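Local coordinates for tellurite resistance protein of COG3793 (Nostoc punctiforme, PDB 2OU3), which is of uncertain function but, as a zinc-binding member of the TerB family, is probably linked to tellurite resistance, at residues Leu111-Arg120 against Val133-Tyr141; Ser10-Phe18 against Gly56-Ala64. One frame throughout, in Å; residues are numbered along the deposited sequence.

Interaction 1 of 2, residues Leu111-Arg120 against Val133-Tyr141; sequences LHEKEKAKIR and VDQLEQLYY. With ZN (zinc ion), chain C.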
loop_
_atom_site.group_PDB
_atom_site.type_symbol
_atom_site.label_atom_id
_atom_site.label_comp_id
_atom_site.label_asym_id
_atom_site.label_seq_id
_atom_site.Cartn_x
_atom_site.Cartn_y
_atom_site.Cartn_z
ATOM N N LEU A 111 5.301 15.220 13.144
ATOM C CA LEU A 111 6.228 16.225 12.593
ATOM C C LEU A 111 6.410 17.430 13.512
ATOM O O LEU A 111 5.456 18.103 13.859
ATOM C CB LEU A 111 5.762 16.718 11.228
ATOM C CG LEU A 111 5.534 15.639 10.162
ATOM C CD1 LEU A 111 4.877 16.238 8.938
ATOM C CD2 LEU A 111 6.843 14.973 9.838
ATOM N N HIS A 112 7.655 17.703 13.872
ATOM C CA HIS A 112 8.011 18.850 14.687
ATOM C C HIS A 112 8.159 20.079 13.777
ATOM O O HIS A 112 8.172 19.931 12.552
ATOM C CB HIS A 112 9.326 18.547 15.422
ATOM C CG HIS A 112 9.437 17.140 15.927
ATOM N N GLU A 113 8.270 21.277 14.363
ATOM C CA GLU A 113 8.516 22.496 13.578
ATOM C C GLU A 113 9.818 22.428 12.793
ATOM O O GLU A 113 9.899 22.946 11.675
ATOM C CB GLU A 113 8.506 23.765 14.443
ATOM C CG GLU A 113 7.112 24.300 14.773
ATOM C CD GLU A 113 6.178 24.386 13.561
ATOM O OE1 GLU A 113 6.503 25.092 12.564
ATOM O OE2 GLU A 113 5.103 23.737 13.632
ATOM N N LYS A 114 10.833 21.806 13.383
ATOM C CA LYS A 114 12.095 21.565 12.679
ATOM C C LYS A 114 11.867 20.825 11.356
ATOM O O LYS A 114 12.353 21.249 10.291
ATOM C CB LYS A 114 13.046 20.728 13.533
ATOM C CG LYS A 114 13.942 21.502 14.505
ATOM C CD LYS A 114 14.942 20.525 15.155
ATOM C CE LYS A 114 16.008 21.220 15.988
ATOM N NZ LYS A 114 17.121 20.284 16.349
ATOM N N GLU A 115 11.124 19.720 11.424
ATOM C CA GLU A 115 10.906 18.889 10.247
ATOM C C GLU A 115 10.029 19.633 9.239
ATOM O O GLU A 115 10.233 19.526 8.034
ATOM C CB GLU A 115 10.304 17.519 10.624
ATOM C CG GLU A 115 11.312 16.522 11.223
ATOM C CD GLU A 115 10.647 15.280 11.772
ATOM O OE1 GLU A 115 9.676 15.428 12.531
ATOM O OE2 GLU A 115 11.094 14.151 11.451
ATOM N N LYS A 116 9.063 20.407 9.717
ATOM C CA LYS A 116 8.279 21.224 8.797
ATOM C C LYS A 116 9.137 22.293 8.088
ATOM O O LYS A 116 8.943 22.590 6.879
ATOM C CB LYS A 116 7.066 21.815 9.525
ATOM C CG LYS A 116 6.070 20.722 9.921
ATOM C CD LYS A 116 4.832 21.255 10.583
ATOM C CE LYS A 116 3.971 20.104 11.111
ATOM N NZ LYS A 116 2.566 20.517 11.370
ATOM N N ALA A 117 10.088 22.854 8.828
ATOM C CA ALA A 117 11.054 23.823 8.277
ATOM C C ALA A 117 11.971 23.198 7.197
ATOM O O ALA A 117 12.159 23.769 6.114
ATOM C CB ALA A 117 11.885 24.433 9.400
ATOM N N LYS A 118 12.532 22.035 7.515
ATOM C CA LYS A 118 13.309 21.224 6.553
ATOM C C LYS A 118 12.576 20.971 5.255
ATOM O O LYS A 118 13.130 21.155 4.148
ATOM C CB LYS A 118 13.631 19.857 7.158
ATOM C CG LYS A 118 14.622 19.903 8.342
ATOM C CD LYS A 118 15.316 18.542 8.652
ATOM C CE LYS A 118 14.373 17.358 8.702
ATOM N NZ LYS A 118 15.051 16.109 9.207
ATOM N N ILE A 119 11.336 20.496 5.383
ATOM C CA ILE A 119 10.549 20.109 4.218
ATOM C C ILE A 119 10.347 21.305 3.319
ATOM O O ILE A 119 10.384 21.166 2.096
ATOM C CB ILE A 119 9.165 19.518 4.603
ATOM C CG1 ILE A 119 9.310 18.097 5.160
ATOM C CG2 ILE A 119 8.234 19.476 3.407
ATOM C CD1 ILE A 119 8.185 17.716 6.134
ATOM N N ARG A 120 10.149 22.484 3.918
ATOM C CA ARG A 120 9.937 23.680 3.114
ATOM C C ARG A 120 11.225 24.101 2.424
ATOM O O ARG A 120 11.186 24.551 1.288
ATOM C CB ARG A 120 9.292 24.794 3.963
ATOM C CG ARG A 120 7.773 24.632 3.960
ATOM C CD ARG A 120 7.005 25.298 5.066
ATOM N NE ARG A 120 5.602 24.830 5.052
ATOM C CZ ARG A 120 5.203 23.656 5.509
ATOM N NH1 ARG A 120 6.078 22.781 6.009
ATOM N NH2 ARG A 120 3.923 23.350 5.453
ATOM N N VAL A 133 3.101 22.534 -0.947
ATOM C CA VAL A 133 3.655 21.949 0.285
ATOM C C VAL A 133 2.562 21.767 1.370
ATOM O O VAL A 133 2.416 20.675 1.934
ATOM C CB VAL A 133 4.803 22.780 0.879
ATOM C CG1 VAL A 133 5.359 22.051 2.139
ATOM C CG2 VAL A 133 5.903 23.013 -0.177
ATOM N N ASP A 134 1.821 22.833 1.671
ATOM C CA ASP A 134 0.729 22.769 2.660
ATOM C C ASP A 134 -0.291 21.683 2.309
ATOM O O ASP A 134 -0.753 20.948 3.174
ATOM C CB ASP A 134 0.080 24.153 2.853
ATOM C CG ASP A 134 0.978 25.102 3.609
ATOM O OD1 ASP A 134 1.817 24.596 4.341
ATOM O OD2 ASP A 134 0.931 26.335 3.426
ATOM N N GLN A 135 -0.619 21.550 1.030
ATOM C CA GLN A 135 -1.542 20.517 0.590
ATOM C C GLN A 135 -0.997 19.109 0.758
ATOM O O GLN A 135 -1.754 18.190 1.131
ATOM C CB GLN A 135 -1.973 20.749 -0.868
ATOM C CG GLN A 135 -2.972 21.909 -1.001
ATOM C CD GLN A 135 -3.177 22.346 -2.430
ATOM O OE1 GLN A 135 -3.046 21.553 -3.337
ATOM N NE2 GLN A 135 -3.512 23.623 -2.634
ATOM N N LEU A 136 0.307 18.948 0.520
ATOM C CA LEU A 136 0.945 17.650 0.649
ATOM C C LEU A 136 1.003 17.239 2.116
ATOM O O LEU A 136 0.751 16.076 2.444
ATOM C CB LEU A 136 2.348 17.686 0.055
ATOM C CG LEU A 136 2.370 17.741 -1.472
ATOM C CD1 LEU A 136 3.792 18.055 -1.943
ATOM C CD2 LEU A 136 1.819 16.443 -2.102
ATOM N N GLU A 137 1.318 18.187 3.002
ATOM C CA GLU A 137 1.284 17.910 4.442
ATOM C C GLU A 137 -0.111 17.503 4.899
ATOM O O GLU A 137 -0.275 16.563 5.676
ATOM C CB GLU A 137 1.752 19.090 5.273
ATOM C CG GLU A 137 3.196 19.429 5.033
ATOM C CD GLU A 137 3.861 20.145 6.200
ATOM O OE1 GLU A 137 3.149 20.707 7.060
ATOM O OE2 GLU A 137 5.120 20.141 6.242
ATOM N N GLN A 138 -1.117 18.213 4.415
ATOM C CA GLN A 138 -2.492 17.914 4.756
ATOM C C GLN A 138 -2.878 16.529 4.278
ATOM O O GLN A 138 -3.543 15.792 5.010
ATOM C CB GLN A 138 -3.438 18.954 4.168
ATOM C CG GLN A 138 -4.899 18.701 4.480
ATOM C CD GLN A 138 -5.798 19.779 3.894
ATOM O OE1 GLN A 138 -5.967 19.872 2.670
ATOM N NE2 GLN A 138 -6.381 20.599 4.767
ATOM N N LEU A 139 -2.484 16.202 3.053
ATOM C CA LEU A 139 -2.739 14.893 2.498
ATOM C C LEU A 139 -2.130 13.781 3.400
ATOM O O LEU A 139 -2.816 12.818 3.740
ATOM C CB LEU A 139 -2.197 14.815 1.099
ATOM C CG LEU A 139 -2.395 13.468 0.405
ATOM C CD1 LEU A 139 -3.872 13.208 0.118
ATOM C CD2 LEU A 139 -1.569 13.447 -0.858
ATOM N N TYR A 140 -0.869 13.950 3.787
ATOM C CA TYR A 140 -0.235 13.092 4.786
ATOM C C TYR A 140 -1.142 12.926 6.028
ATOM O O TYR A 140 -1.426 11.795 6.490
ATOM C CB TYR A 140 1.144 13.626 5.211
ATOM C CG TYR A 140 1.528 13.011 6.522
ATOM C CD1 TYR A 140 1.900 11.687 6.578
ATOM C CD2 TYR A 140 1.388 13.701 7.715
ATOM C CE1 TYR A 140 2.167 11.070 7.751
ATOM C CE2 TYR A 140 1.668 13.070 8.928
ATOM C CZ TYR A 140 2.042 11.754 8.923
ATOM O OH TYR A 140 2.314 11.080 10.076
ATOM N N TYR A 141 -1.564 14.032 6.627
ATOM C CA TYR A 141 -2.312 13.907 7.897
ATOM C C TYR A 141 -3.593 13.124 7.678
ATOM O O TYR A 141 -3.966 12.314 8.515
ATOM C CB TYR A 141 -2.615 15.253 8.552
ATOM C CG TYR A 141 -1.411 15.847 9.251
ATOM C CD1 TYR A 141 -0.900 15.272 10.414
ATOM C CD2 TYR A 141 -0.785 16.990 8.750
ATOM C CE1 TYR A 141 0.213 15.825 11.052
ATOM C CE2 TYR A 141 0.317 17.543 9.377
ATOM C CZ TYR A 141 0.811 16.961 10.513
ATOM O OH TYR A 141 1.892 17.536 11.116
HETATM ZN ZN ZN C . 10.816 12.359 12.253
HETATM O O HOH W 1 9.217 12.974 13.636
HETATM O O HOH W 2 12.497 12.702 13.767
#
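Val133 CG1 lies over the centre of one face of the Arg120 guanidinium, 3.7 Å from Arg120 CZ, while the carboxylates of Asp134 and Glu137 and the carbonyl of Lys116 sit at its edge, in plane. Tyr140 CD2 lies over the centre of one face of the Tyr141 ring. This is a salt-bridge network between two consecutive helices of the all-helical TerB fold, 113-126 and 130-154, whose segments run at 133° to each other. Arg120 grips Glu137 end-on: NH1 reaches Glu137 OE2 at 2.8 Å and NH2 reaches Glu137 OE1 at 3.2 Å. Both oxygens are met from above the carboxylate plane, which stands at 81° to the guanidinium. Arg120 NH2 also binds Asp134 OD1 at 2.7 Å, nearly along its C-O axis. Glu130 pairs with Arg120 NE. Arg120 NH1 also donates to Lys116 O, so the guanidinium is fixed in rotation, and its charge would be expected to stabilise the buried Glu137 carboxylate. Ile119 CG2 packs on Val133 CG1. At the other end Leu111 CD1 touches Tyr141 OH. The Lys116 chain, extended beyond CG, lets NZ donate a hydrogen bond to Tyr141 OH at 3.1 Å. Glu115 turns to the zinc ion, whose site is completed by Glu50, the Ser105 carbonyl, Asp108 and two waters. Glu115 OE2 binds the zinc ion at 2.0 Å, and OE1 accepts from one water.

Interaction 2 of 2, residues Ser10-Phe18 against Gly56-Ala64; sequences SSWIINWFF and GFCASWGVA. With I3A (1H-indole-3-carbaldehyde), chain E.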
loop_
_atom_site.group_PDB
_atom_site.type_symbol
_atom_site.label_atom_id
_atom_site.label_comp_id
_atom_site.label_asym_id
_atom_site.label_seq_id
_atom_site.Cartn_x
_atom_site.Cartn_y
_atom_site.Cartn_z
ATOM N N SER A 10 4.544 -6.405 -8.088
ATOM C CA SER A 10 5.228 -5.136 -8.231
ATOM C C SER A 10 4.406 -4.117 -9.027
ATOM O O SER A 10 4.365 -2.952 -8.661
ATOM C CB SER A 10 6.619 -5.340 -8.830
ATOM O OG SER A 10 7.430 -6.023 -7.886
ATOM N N SER A 11 3.792 -4.544 -10.113
ATOM C CA SER A 11 2.940 -3.658 -10.901
ATOM C C SER A 11 1.778 -3.134 -10.055
ATOM O O SER A 11 1.416 -1.956 -10.133
ATOM C CB SER A 11 2.347 -4.406 -12.102
ATOM O OG SER A 11 3.348 -4.842 -12.979
ATOM N N TRP A 12 1.181 -4.035 -9.267
ATOM C CA TRP A 12 0.003 -3.685 -8.484
ATOM C C TRP A 12 0.378 -2.646 -7.452
ATOM O O TRP A 12 -0.270 -1.609 -7.346
ATOM C CB TRP A 12 -0.614 -4.920 -7.793
ATOM C CG TRP A 12 -1.921 -4.613 -7.088
ATOM C CD1 TRP A 12 -3.151 -4.821 -7.581
ATOM C CD2 TRP A 12 -2.103 -4.047 -5.802
ATOM N NE1 TRP A 12 -4.102 -4.419 -6.698
ATOM C CE2 TRP A 12 -3.494 -3.918 -5.598
ATOM C CE3 TRP A 12 -1.243 -3.631 -4.804
ATOM C CZ2 TRP A 12 -4.038 -3.416 -4.423
ATOM C CZ3 TRP A 12 -1.773 -3.136 -3.647
ATOM C CH2 TRP A 12 -3.159 -2.991 -3.480
ATOM N N ILE A 13 1.446 -2.902 -6.698
ATOM C CA ILE A 13 1.832 -2.007 -5.622
ATOM C C ILE A 13 2.367 -0.663 -6.138
ATOM O O ILE A 13 2.122 0.397 -5.538
ATOM C CB ILE A 13 2.841 -2.719 -4.661
ATOM C CG1 ILE A 13 2.799 -2.097 -3.267
ATOM C CG2 ILE A 13 4.263 -2.738 -5.237
ATOM C CD1 ILE A 13 1.385 -1.824 -2.743
ATOM N N ILE A 14 3.104 -0.696 -7.245
ATOM C CA ILE A 14 3.579 0.543 -7.865
ATOM C C ILE A 14 2.387 1.355 -8.335
ATOM O O ILE A 14 2.297 2.566 -8.072
ATOM C CB ILE A 14 4.531 0.252 -9.029
ATOM C CG1 ILE A 14 5.880 -0.137 -8.487
ATOM C CG2 ILE A 14 4.643 1.480 -9.920
ATOM C CD1 ILE A 14 6.654 1.049 -7.787
ATOM N N ASN A 15 1.427 0.689 -8.970
ATOM C CA ASN A 15 0.196 1.400 -9.364
ATOM C C ASN A 15 -0.594 1.935 -8.148
ATOM O O ASN A 15 -1.136 3.053 -8.171
ATOM C CB ASN A 15 -0.682 0.538 -10.258
ATOM C CG ASN A 15 -1.926 1.256 -10.695
ATOM O OD1 ASN A 15 -2.986 1.134 -10.060
ATOM N ND2 ASN A 15 -1.803 2.061 -11.739
ATOM N N TRP A 16 -0.654 1.130 -7.088
ATOM C CA TRP A 16 -1.380 1.501 -5.912
ATOM C C TRP A 16 -0.850 2.823 -5.317
ATOM O O TRP A 16 -1.625 3.746 -5.037
ATOM C CB TRP A 16 -1.354 0.385 -4.858
ATOM C CG TRP A 16 -2.038 0.786 -3.593
ATOM C CD1 TRP A 16 -1.431 1.233 -2.424
ATOM C CD2 TRP A 16 -3.446 0.878 -3.359
ATOM N NE1 TRP A 16 -2.388 1.548 -1.498
ATOM C CE2 TRP A 16 -3.626 1.349 -2.043
ATOM C CE3 TRP A 16 -4.578 0.606 -4.130
ATOM C CZ2 TRP A 16 -4.891 1.556 -1.498
ATOM C CZ3 TRP A 16 -5.820 0.796 -3.585
ATOM C CH2 TRP A 16 -5.971 1.240 -2.272
ATOM N N PHE A 17 0.455 2.911 -5.108
ATOM C CA PHE A 17 1.002 4.074 -4.414
ATOM C C PHE A 17 1.258 5.259 -5.342
ATOM O O PHE A 17 1.207 6.410 -4.901
ATOM C CB PHE A 17 2.310 3.702 -3.726
ATOM C CG PHE A 17 2.113 2.941 -2.450
ATOM C CD1 PHE A 17 1.491 3.537 -1.368
ATOM C CD2 PHE A 17 2.564 1.638 -2.320
ATOM C CE1 PHE A 17 1.331 2.852 -0.171
ATOM C CE2 PHE A 17 2.397 0.941 -1.105
ATOM C CZ PHE A 17 1.778 1.551 -0.051
ATOM N N PHE A 18 1.625 4.991 -6.584
ATOM C CA PHE A 18 2.089 6.085 -7.458
ATOM C C PHE A 18 1.240 6.335 -8.702
ATOM O O PHE A 18 1.438 7.362 -9.365
ATOM C CB PHE A 18 3.548 5.881 -7.842
ATOM C CG PHE A 18 4.438 5.635 -6.654
ATOM C CD1 PHE A 18 4.721 6.658 -5.775
ATOM C CD2 PHE A 18 4.857 4.341 -6.342
ATOM C CE1 PHE A 18 5.485 6.429 -4.646
ATOM C CE2 PHE A 18 5.657 4.087 -5.219
ATOM C CZ PHE A 18 5.940 5.124 -4.356
ATOM N N GLY A 56 11.939 -0.072 4.050
ATOM C CA GLY A 56 10.826 -1.027 4.005
ATOM C C GLY A 56 9.834 -0.668 2.899
ATOM O O GLY A 56 9.319 -1.538 2.190
ATOM N N PHE A 57 9.569 0.623 2.747
ATOM C CA PHE A 57 8.674 1.127 1.712
ATOM C C PHE A 57 9.278 0.769 0.360
ATOM O O PHE A 57 8.627 0.162 -0.464
ATOM C CB PHE A 57 8.523 2.631 1.921
ATOM C CG PHE A 57 7.623 3.322 0.953
ATOM C CD1 PHE A 57 6.450 2.739 0.500
ATOM C CD2 PHE A 57 7.937 4.624 0.565
ATOM C CE1 PHE A 57 5.610 3.421 -0.365
ATOM C CE2 PHE A 57 7.100 5.311 -0.319
ATOM C CZ PHE A 57 5.959 4.716 -0.775
ATOM N N CYS A 58 10.585 1.011 0.204
ATOM C CA CYS A 58 11.258 0.731 -1.048
ATOM C C CYS A 58 11.275 -0.776 -1.335
ATOM O O CYS A 58 10.951 -1.219 -2.439
ATOM C CB CYS A 58 12.670 1.327 -1.048
ATOM S SG CYS A 58 13.598 1.043 -2.575
ATOM N N ALA A 59 11.587 -1.578 -0.322
ATOM C CA ALA A 59 11.619 -3.044 -0.491
ATOM C C ALA A 59 10.281 -3.604 -0.935
ATOM O O ALA A 59 10.256 -4.570 -1.724
ATOM C CB ALA A 59 12.064 -3.735 0.801
ATOM N N SER A 60 9.183 -3.016 -0.436
ATOM C CA SER A 60 7.849 -3.515 -0.735
ATOM C C SER A 60 7.576 -3.478 -2.211
ATOM O O SER A 60 6.736 -4.228 -2.659
ATOM C CB SER A 60 6.750 -2.740 -0.004
ATOM O OG SER A 60 6.546 -1.475 -0.571
ATOM N N TRP A 61 8.215 -2.586 -2.975
ATOM C CA TRP A 61 7.946 -2.513 -4.429
ATOM C C TRP A 61 8.571 -3.672 -5.195
ATOM O O TRP A 61 8.378 -3.804 -6.404
ATOM C CB TRP A 61 8.458 -1.238 -5.086
ATOM C CG TRP A 61 8.206 -0.008 -4.281
ATOM C CD1 TRP A 61 7.165 0.207 -3.442
ATOM C CD2 TRP A 61 9.022 1.165 -4.226
ATOM N NE1 TRP A 61 7.280 1.444 -2.857
ATOM C CE2 TRP A 61 8.405 2.059 -3.336
ATOM C CE3 TRP A 61 10.211 1.561 -4.863
ATOM C CZ2 TRP A 61 8.948 3.310 -3.038
ATOM C CZ3 TRP A 61 10.740 2.787 -4.568
ATOM C CH2 TRP A 61 10.113 3.652 -3.660
ATOM N N GLY A 62 9.348 -4.483 -4.518
ATOM C CA GLY A 62 9.998 -5.646 -5.149
ATOM C C GLY A 62 11.257 -5.323 -5.937
ATOM O O GLY A 62 11.693 -6.109 -6.804
ATOM N N VAL A 63 11.867 -4.177 -5.627
ATOM C CA VAL A 63 13.184 -3.802 -6.198
ATOM C C VAL A 63 14.237 -4.906 -6.012
ATOM O O VAL A 63 14.156 -5.720 -5.086
ATOM C CB VAL A 63 13.742 -2.475 -5.639
ATOM C CG1 VAL A 63 12.820 -1.346 -5.975
ATOM C CG2 VAL A 63 14.063 -2.546 -4.104
ATOM N N ALA A 64 15.195 -4.958 -6.939
ATOM C CA ALA A 64 16.352 -5.833 -6.808
ATOM C C ALA A 64 17.039 -5.581 -5.485
ATOM O O ALA A 64 17.024 -4.447 -4.999
ATOM C CB ALA A 64 17.353 -5.612 -7.994
HETATM O O I3A E . 10.446 3.753 -7.990
HETATM C "C3'" I3A E . 9.543 4.245 -7.316
HETATM C C3 I3A E . 9.060 5.594 -7.699
HETATM C C2 I3A E . 8.021 6.237 -7.083
HETATM N N I3A E . 7.846 7.445 -7.720
HETATM C C8 I3A E . 8.733 7.608 -8.723
HETATM C C9 I3A E . 9.589 6.416 -8.792
HETATM C C4 I3A E . 10.584 6.293 -9.774
HETATM C C5 I3A E . 10.771 7.336 -10.649
HETATM C C6 I3A E . 9.962 8.483 -10.608
HETATM C C7 I3A E . 8.960 8.600 -9.657
#
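Ser10 and Trp61 bring their CA atoms within 5.4 Å, where helix 4-18 passes the C-terminal end of helix 48-60 and Gly62 leaves helical geometry with positive phi. Ser10 OG donates to Trp61 O at 2.8 Å, from above the carbonyl plane. Ile13 CG2 meets Trp61 CA, and Ile14 CD1 packs against Trp61 CB at 4.0 Å. Beyond them Phe17, Phe18, Phe57 and Trp61 form an aromatic cluster. Phe57 directs its edge at the face of Phe17 in a T-shaped pair, planes at 86°, with CE1 over the centre of the Phe17 ring. Phe57 CG is anti to the backbone N (chi1 -179°), which carries the ring across to helix 4-18. Phe18 CZ touches Phe57 CZ at 3.6 Å. The Phe18 edge also meets the Trp61 face in an offset edge-to-face pair. Phe18 and Trp61 line the pocket of 1H-indole-3-carbaldehyde: ligand C2 lies over the centre of the Phe18 ring, and Trp61 CZ3 comes within 3.3 Å of ligand C3'. The contact is mainly apolar and aromatic, so the two segments would hold the ligand mainly by ring packing, with Ser29 and Asp96 supplying hydrogen bonds.

Interaction 2 joins helix 4-18 to the end of helix 48-60, and both its segments precede those of interaction 1, which joins helices 113-126 and 130-154. Their centres are 24 Å apart, on opposite sides of the chain's centre, and their nearest atoms are about 9 Å apart. They share no helix, but helix 94-106 receives side chains from both. It also connects the two sites: Asp96 binds the indole ligand and Ser105 the zinc ion. Helix 48-60 carries Glu50, another zinc ligand. Both contacts reach the second subunit: its Arg147 and Arg150 bind backbone oxygens of segment 10-18, and Gln135, Leu136 and Leu139 pack on its Leu153 and Leu146.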